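Local coordinates for protein D-alanyl-d-alanine carboxypeptidase DACD (Escherichia coli, PDB 5FSR) that removes the C-terminal D-alanyl residue from sugar-peptide precursors of the cell wall, acting as a serine-type DD-carboxypeptidase that also binds penicillin, at residues D87-G92 against V117-L122; I127-N132 against K206-N211. All coordinates share one frame; numbering follows the deposited sequence.

Read from the N terminus, strand 88-90 comes first, and contact 1 closes a largely irregular loop when 117-122 returns to pair with it and turns at once into helix 119-127. That helix runs out at 127-132, where contact 2 opens; it closes some 74 residues further on, when strand 207-210 comes back after a mostly helical excursion. The two contacts therefore follow in series, neither nested nor crossed, with helix 119-127 bridging them. They also touch: the ring of W210 from contact 2 packs on V117 and D121 of contact 1. Together they tie a two-stranded ribbon, the S130-bearing turn and a second small sheet into the carboxypeptidase domain.

Contact 1: D87-G92 against V117-L122; sequences DIVTVG and VSVRDL
The carbonyl oxygen of D87 is approached by two groups, from the opposite strand and the start of the helix that follows it: V119 N donates a hydrogen bond to D87 O at 2.9 Å, nearly in line with the carbonyl bond (C=O...N 166°), and the CA-H of S118 makes a further contact to the same oxygen, CA to O 3.2 Å. This is the end of a two-stranded antiparallel ribbon, 88-90 against 116-118, whose second strand runs directly into helix 119-127. Deeper in the ribbon V89 and V117 form a hydrogen-bonded pair, with V89 N to V117 O at 2.6 Å and V117 N to V89 O at 2.8 Å.

V89 and V117 share the buried face. There CD1 of L122 reaches back from the first turn of the helix to V89 CB at 3.7 Å, while V119 CG2 meets V89 CG2 at 4.0 Å; Y141 of helix 132-143 covers V89 and V119, and its hydroxyl is hydrogen-bonded to D87 OD2. I88 and S118 occupy the other face, where I88 is exposed. S118 is the N-cap of the helix: with chi1 at 52°, its hydroxyl swings between its own N and carbonyl carbon, and S118 OG accepts from D121 N at 3.1 Å.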
loop_
_atom_site.group_PDB
_atom_site.type_symbol
_atom_site.label_atom_id
_atom_site.label_comp_id
_atom_site.label_asym_id
_atom_site.label_seq_id
_atom_site.Cartn_x
_atom_site.Cartn_y
_atom_site.Cartn_z
ATOM N N ASP A 87 -14.127 -16.536 -11.666
ATOM C CA ASP A 87 -15.530 -16.203 -11.807
ATOM C C ASP A 87 -15.754 -15.273 -13.004
ATOM O O ASP A 87 -15.028 -14.278 -13.160
ATOM C CB ASP A 87 -16.029 -15.501 -10.552
ATOM C CG ASP A 87 -16.157 -16.422 -9.367
ATOM O OD1 ASP A 87 -15.683 -17.577 -9.386
ATOM O OD2 ASP A 87 -16.741 -15.946 -8.387
ATOM N N ILE A 88 -16.775 -15.605 -13.810
ATOM C CA ILE A 88 -17.116 -14.916 -15.069
ATOM C C ILE A 88 -18.207 -13.892 -14.797
ATOM O O ILE A 88 -19.338 -14.229 -14.503
ATOM C CB ILE A 88 -17.599 -15.916 -16.162
ATOM C CG1 ILE A 88 -16.536 -16.998 -16.448
ATOM C CG2 ILE A 88 -17.999 -15.195 -17.458
ATOM C CD1 ILE A 88 -15.173 -16.485 -16.868
ATOM N N VAL A 89 -17.862 -12.633 -14.946
ATOM C CA VAL A 89 -18.689 -11.537 -14.547
ATOM C C VAL A 89 -19.252 -10.909 -15.799
ATOM O O VAL A 89 -18.571 -10.806 -16.837
ATOM C CB VAL A 89 -17.843 -10.535 -13.712
ATOM C CG1 VAL A 89 -18.589 -9.232 -13.474
ATOM C CG2 VAL A 89 -17.456 -11.188 -12.373
ATOM N N THR A 90 -20.495 -10.461 -15.709
ATOM C CA THR A 90 -21.128 -9.851 -16.850
ATOM C C THR A 90 -21.198 -8.365 -16.590
ATOM O O THR A 90 -21.561 -7.939 -15.494
ATOM C CB THR A 90 -22.508 -10.464 -17.142
ATOM O OG1 THR A 90 -22.436 -11.887 -16.977
ATOM C CG2 THR A 90 -22.924 -10.136 -18.583
ATOM N N VAL A 91 -20.824 -7.589 -17.603
ATOM C CA VAL A 91 -20.676 -6.150 -17.494
ATOM C C VAL A 91 -22.077 -5.586 -17.722
ATOM O O VAL A 91 -22.626 -5.804 -18.778
ATOM C CB VAL A 91 -19.691 -5.627 -18.586
ATOM C CG1 VAL A 91 -19.530 -4.112 -18.556
ATOM C CG2 VAL A 91 -18.317 -6.248 -18.432
ATOM N N GLY A 92 -22.650 -4.901 -16.730
ATOM C CA GLY A 92 -23.868 -4.104 -16.883
ATOM C C GLY A 92 -23.567 -2.781 -17.577
ATOM O O GLY A 92 -22.405 -2.459 -17.834
ATOM N N VAL A 117 -16.377 -11.373 -18.421
ATOM C CA VAL A 117 -14.955 -11.176 -18.069
ATOM C C VAL A 117 -14.654 -11.817 -16.698
ATOM O O VAL A 117 -15.506 -11.794 -15.791
ATOM C CB VAL A 117 -14.620 -9.665 -17.996
ATOM C CG1 VAL A 117 -13.132 -9.420 -17.731
ATOM C CG2 VAL A 117 -15.046 -8.967 -19.277
ATOM N N SER A 118 -13.447 -12.382 -16.557
ATOM C CA SER A 118 -13.013 -12.966 -15.280
ATOM C C SER A 118 -12.856 -11.870 -14.229
ATOM O O SER A 118 -12.673 -10.702 -14.583
ATOM C CB SER A 118 -11.741 -13.868 -15.407
ATOM O OG SER A 118 -10.642 -13.254 -16.058
ATOM N N VAL A 119 -13.028 -12.240 -12.955
ATOM C CA VAL A 119 -12.574 -11.431 -11.817
ATOM C C VAL A 119 -11.089 -11.077 -11.985
ATOM O O VAL A 119 -10.728 -9.933 -11.825
ATOM C CB VAL A 119 -12.859 -12.125 -10.456
ATOM C CG1 VAL A 119 -12.019 -11.541 -9.321
ATOM C CG2 VAL A 119 -14.331 -11.985 -10.091
ATOM N N ARG A 120 -10.259 -12.048 -12.351
ATOM C CA ARG A 120 -8.845 -11.810 -12.637
ATOM C C ARG A 120 -8.573 -10.714 -13.654
ATOM O O ARG A 120 -7.749 -9.813 -13.383
ATOM C CB ARG A 120 -8.181 -13.101 -13.110
ATOM C CG ARG A 120 -6.660 -13.060 -13.124
ATOM C CD ARG A 120 -6.025 -14.291 -13.730
ATOM N NE ARG A 120 -6.655 -15.529 -13.269
ATOM C CZ ARG A 120 -6.358 -16.206 -12.156
ATOM N NH1 ARG A 120 -5.401 -15.789 -11.316
ATOM N NH2 ARG A 120 -7.008 -17.343 -11.878
ATOM N N ASP A 121 -9.230 -10.800 -14.832
ATOM C CA ASP A 121 -9.030 -9.785 -15.878
ATOM C C ASP A 121 -9.641 -8.439 -15.510
ATOM O O ASP A 121 -9.128 -7.423 -15.950
ATOM C CB ASP A 121 -9.543 -10.234 -17.253
ATOM C CG ASP A 121 -8.799 -11.416 -17.786
ATOM O OD1 ASP A 121 -7.664 -11.701 -17.329
ATOM O OD2 ASP A 121 -9.355 -12.075 -18.642
ATOM N N LEU A 122 -10.698 -8.426 -14.698
ATOM C CA LEU A 122 -11.215 -7.174 -14.158
ATOM C C LEU A 122 -10.219 -6.523 -13.109
ATOM O O LEU A 122 -10.055 -5.302 -13.066
ATOM C CB LEU A 122 -12.595 -7.390 -13.521
ATOM C CG LEU A 122 -13.836 -7.561 -14.399
ATOM C CD1 LEU A 122 -15.013 -8.153 -13.624
ATOM C CD2 LEU A 122 -14.236 -6.228 -15.023
#

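Contact 2: I127-N132 against K206-N211; sequences IVDSGN and KSLTWN
V128 presses its CG1 methyl onto the peptide link between S207 and L208, lying 3.8 Å from S207 C and equally 3.8 Å from L208 N. The methyl gets there because CG1 stands opposite the backbone N of V128 (chi1 179°), and it also meets L208 CB at 4.0 Å. Next to it the D129 side chain crosses that of L208 at about a right angle: D129 OD2 sits 3.6 Å from L208 CD2, and D129 OD1 3.9 Å from L208 CB. V128, D129 and L208, all buried, make up the tight part. V128 and D129 lie in the turn that carries S130-G131-N132, the SxN motif of penicillin-binding proteins; L208 comes from strand 207-210. S130, probably an active-site residue as in related enzymes, takes up positive phi at the end of the helix and hydrogen-bonds through OG to K67 NZ.

The outer side of strand 207-210 is looser. K206, S207 and T209 start their side chains away from the turn, and K206 and T209 are exposed to solvent. K206 makes a cation-pi contact with W223, and T209 OG1 is hydrogen-bonded to T214 OG1 of the neighbouring strand 213-216. W210 sets out toward the turn, but its ring leads off to pack on D121 of helix 119-127.

V128 and L208 meet carbon to carbon, the D129 carboxylate lies beside the leucine, and no hydrogen bond runs between the two segments, so turn and strand meet here through van der Waals contacts.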
loop_
_atom_site.group_PDB
_atom_site.type_symbol
_atom_site.label_atom_id
_atom_site.label_comp_id
_atom_site.label_asym_id
_atom_site.label_seq_id
_atom_site.Cartn_x
_atom_site.Cartn_y
_atom_site.Cartn_z
ATOM N N ILE A 127 -6.021 -2.456 -11.874
ATOM C CA ILE A 127 -4.684 -2.223 -11.353
ATOM C C ILE A 127 -3.822 -1.617 -12.455
ATOM O O ILE A 127 -3.291 -0.484 -12.312
ATOM C CB ILE A 127 -4.109 -3.505 -10.760
ATOM C CG1 ILE A 127 -4.832 -3.778 -9.436
ATOM C CG2 ILE A 127 -2.620 -3.354 -10.516
ATOM C CD1 ILE A 127 -4.527 -5.102 -8.778
ATOM N N VAL A 128 -3.736 -2.341 -13.571
ATOM C CA VAL A 128 -2.835 -1.960 -14.645
ATOM C C VAL A 128 -3.371 -0.751 -15.425
ATOM O O VAL A 128 -2.607 0.191 -15.720
ATOM C CB VAL A 128 -2.514 -3.146 -15.565
ATOM C CG1 VAL A 128 -1.585 -2.702 -16.683
ATOM C CG2 VAL A 128 -1.891 -4.298 -14.776
ATOM N N ASP A 129 -4.661 -0.762 -15.753
ATOM C CA ASP A 129 -5.275 0.386 -16.468
ATOM C C ASP A 129 -5.808 1.465 -15.545
ATOM O O ASP A 129 -6.114 2.545 -16.029
ATOM C CB ASP A 129 -6.421 -0.033 -17.415
ATOM C CG ASP A 129 -5.995 -1.043 -18.440
ATOM O OD1 ASP A 129 -4.774 -1.191 -18.611
ATOM O OD2 ASP A 129 -6.881 -1.693 -19.068
ATOM N N SER A 130 -5.975 1.164 -14.262
ATOM C CA SER A 130 -6.685 2.051 -13.333
ATOM C C SER A 130 -8.115 2.277 -13.828
ATOM O O SER A 130 -8.586 3.401 -13.866
ATOM C CB SER A 130 -5.935 3.388 -13.099
ATOM O OG SER A 130 -6.609 4.150 -12.084
ATOM N N GLY A 131 -8.787 1.185 -14.200
ATOM C CA GLY A 131 -10.031 1.234 -14.981
ATOM C C GLY A 131 -11.196 1.536 -14.095
ATOM O O GLY A 131 -11.507 0.761 -13.159
ATOM N N ASN A 132 -11.831 2.674 -14.350
ATOM C CA ASN A 132 -12.978 3.097 -13.554
ATOM C C ASN A 132 -14.210 2.231 -13.833
ATOM O O ASN A 132 -14.953 1.888 -12.915
ATOM C CB ASN A 132 -13.238 4.595 -13.727
ATOM C CG ASN A 132 -12.124 5.433 -13.133
ATOM O OD1 ASN A 132 -11.773 5.269 -11.964
ATOM N ND2 ASN A 132 -11.556 6.316 -13.920
ATOM N N LYS A 206 3.366 -4.900 -16.363
ATOM C CA LYS A 206 3.636 -3.649 -17.099
ATOM C C LYS A 206 2.571 -3.250 -18.113
ATOM O O LYS A 206 2.466 -2.060 -18.401
ATOM C CB LYS A 206 4.992 -3.670 -17.766
ATOM C CG LYS A 206 6.158 -3.836 -16.787
ATOM C CD LYS A 206 7.500 -3.776 -17.517
ATOM C CE LYS A 206 8.470 -4.911 -17.058
ATOM N NZ LYS A 206 9.422 -4.414 -16.019
ATOM N N SER A 207 1.758 -4.206 -18.596
ATOM C CA SER A 207 0.746 -3.940 -19.634
ATOM C C SER A 207 -0.477 -4.843 -19.568
ATOM O O SER A 207 -0.412 -5.979 -19.066
ATOM C CB SER A 207 1.348 -4.119 -21.023
ATOM O OG SER A 207 2.506 -3.341 -21.161
ATOM N N LEU A 208 -1.587 -4.333 -20.090
ATOM C CA LEU A 208 -2.762 -5.144 -20.294
ATOM C C LEU A 208 -3.346 -4.868 -21.698
ATOM O O LEU A 208 -3.522 -3.714 -22.105
ATOM C CB LEU A 208 -3.785 -4.891 -19.202
ATOM C CG LEU A 208 -5.071 -5.687 -19.339
ATOM C CD1 LEU A 208 -4.867 -7.176 -19.168
ATOM C CD2 LEU A 208 -6.134 -5.164 -18.399
ATOM N N THR A 209 -3.571 -5.946 -22.445
ATOM C CA THR A 209 -4.370 -5.903 -23.651
ATOM C C THR A 209 -5.770 -6.346 -23.257
ATOM O O THR A 209 -5.919 -7.392 -22.628
ATOM C CB THR A 209 -3.779 -6.803 -24.736
ATOM O OG1 THR A 209 -2.499 -6.284 -25.088
ATOM C CG2 THR A 209 -4.670 -6.851 -25.997
ATOM N N TRP A 210 -6.768 -5.516 -23.570
ATOM C CA TRP A 210 -8.166 -5.897 -23.445
ATOM C C TRP A 210 -9.004 -5.388 -24.608
ATOM O O TRP A 210 -8.912 -4.215 -24.978
ATOM C CB TRP A 210 -8.783 -5.408 -22.129
ATOM C CG TRP A 210 -10.017 -6.178 -21.882
ATOM C CD1 TRP A 210 -11.316 -5.760 -22.034
ATOM C CD2 TRP A 210 -10.068 -7.566 -21.576
ATOM N NE1 TRP A 210 -12.181 -6.820 -21.802
ATOM C CE2 TRP A 210 -11.435 -7.935 -21.504
ATOM C CE3 TRP A 210 -9.089 -8.532 -21.334
ATOM C CZ2 TRP A 210 -11.842 -9.229 -21.176
ATOM C CZ3 TRP A 210 -9.492 -9.815 -21.020
ATOM C CH2 TRP A 210 -10.861 -10.156 -20.946
ATOM N N ASN A 211 -9.854 -6.277 -25.141
ATOM C CA ASN A 211 -10.688 -6.017 -26.313
ATOM C C ASN A 211 -9.931 -5.188 -27.370
ATOM O O ASN A 211 -10.342 -4.094 -27.775
ATOM C CB ASN A 211 -12.028 -5.426 -25.798
ATOM C CG ASN A 211 -12.834 -4.715 -26.863
ATOM O OD1 ASN A 211 -13.095 -3.497 -26.760
ATOM N ND2 ASN A 211 -13.239 -5.461 -27.901
#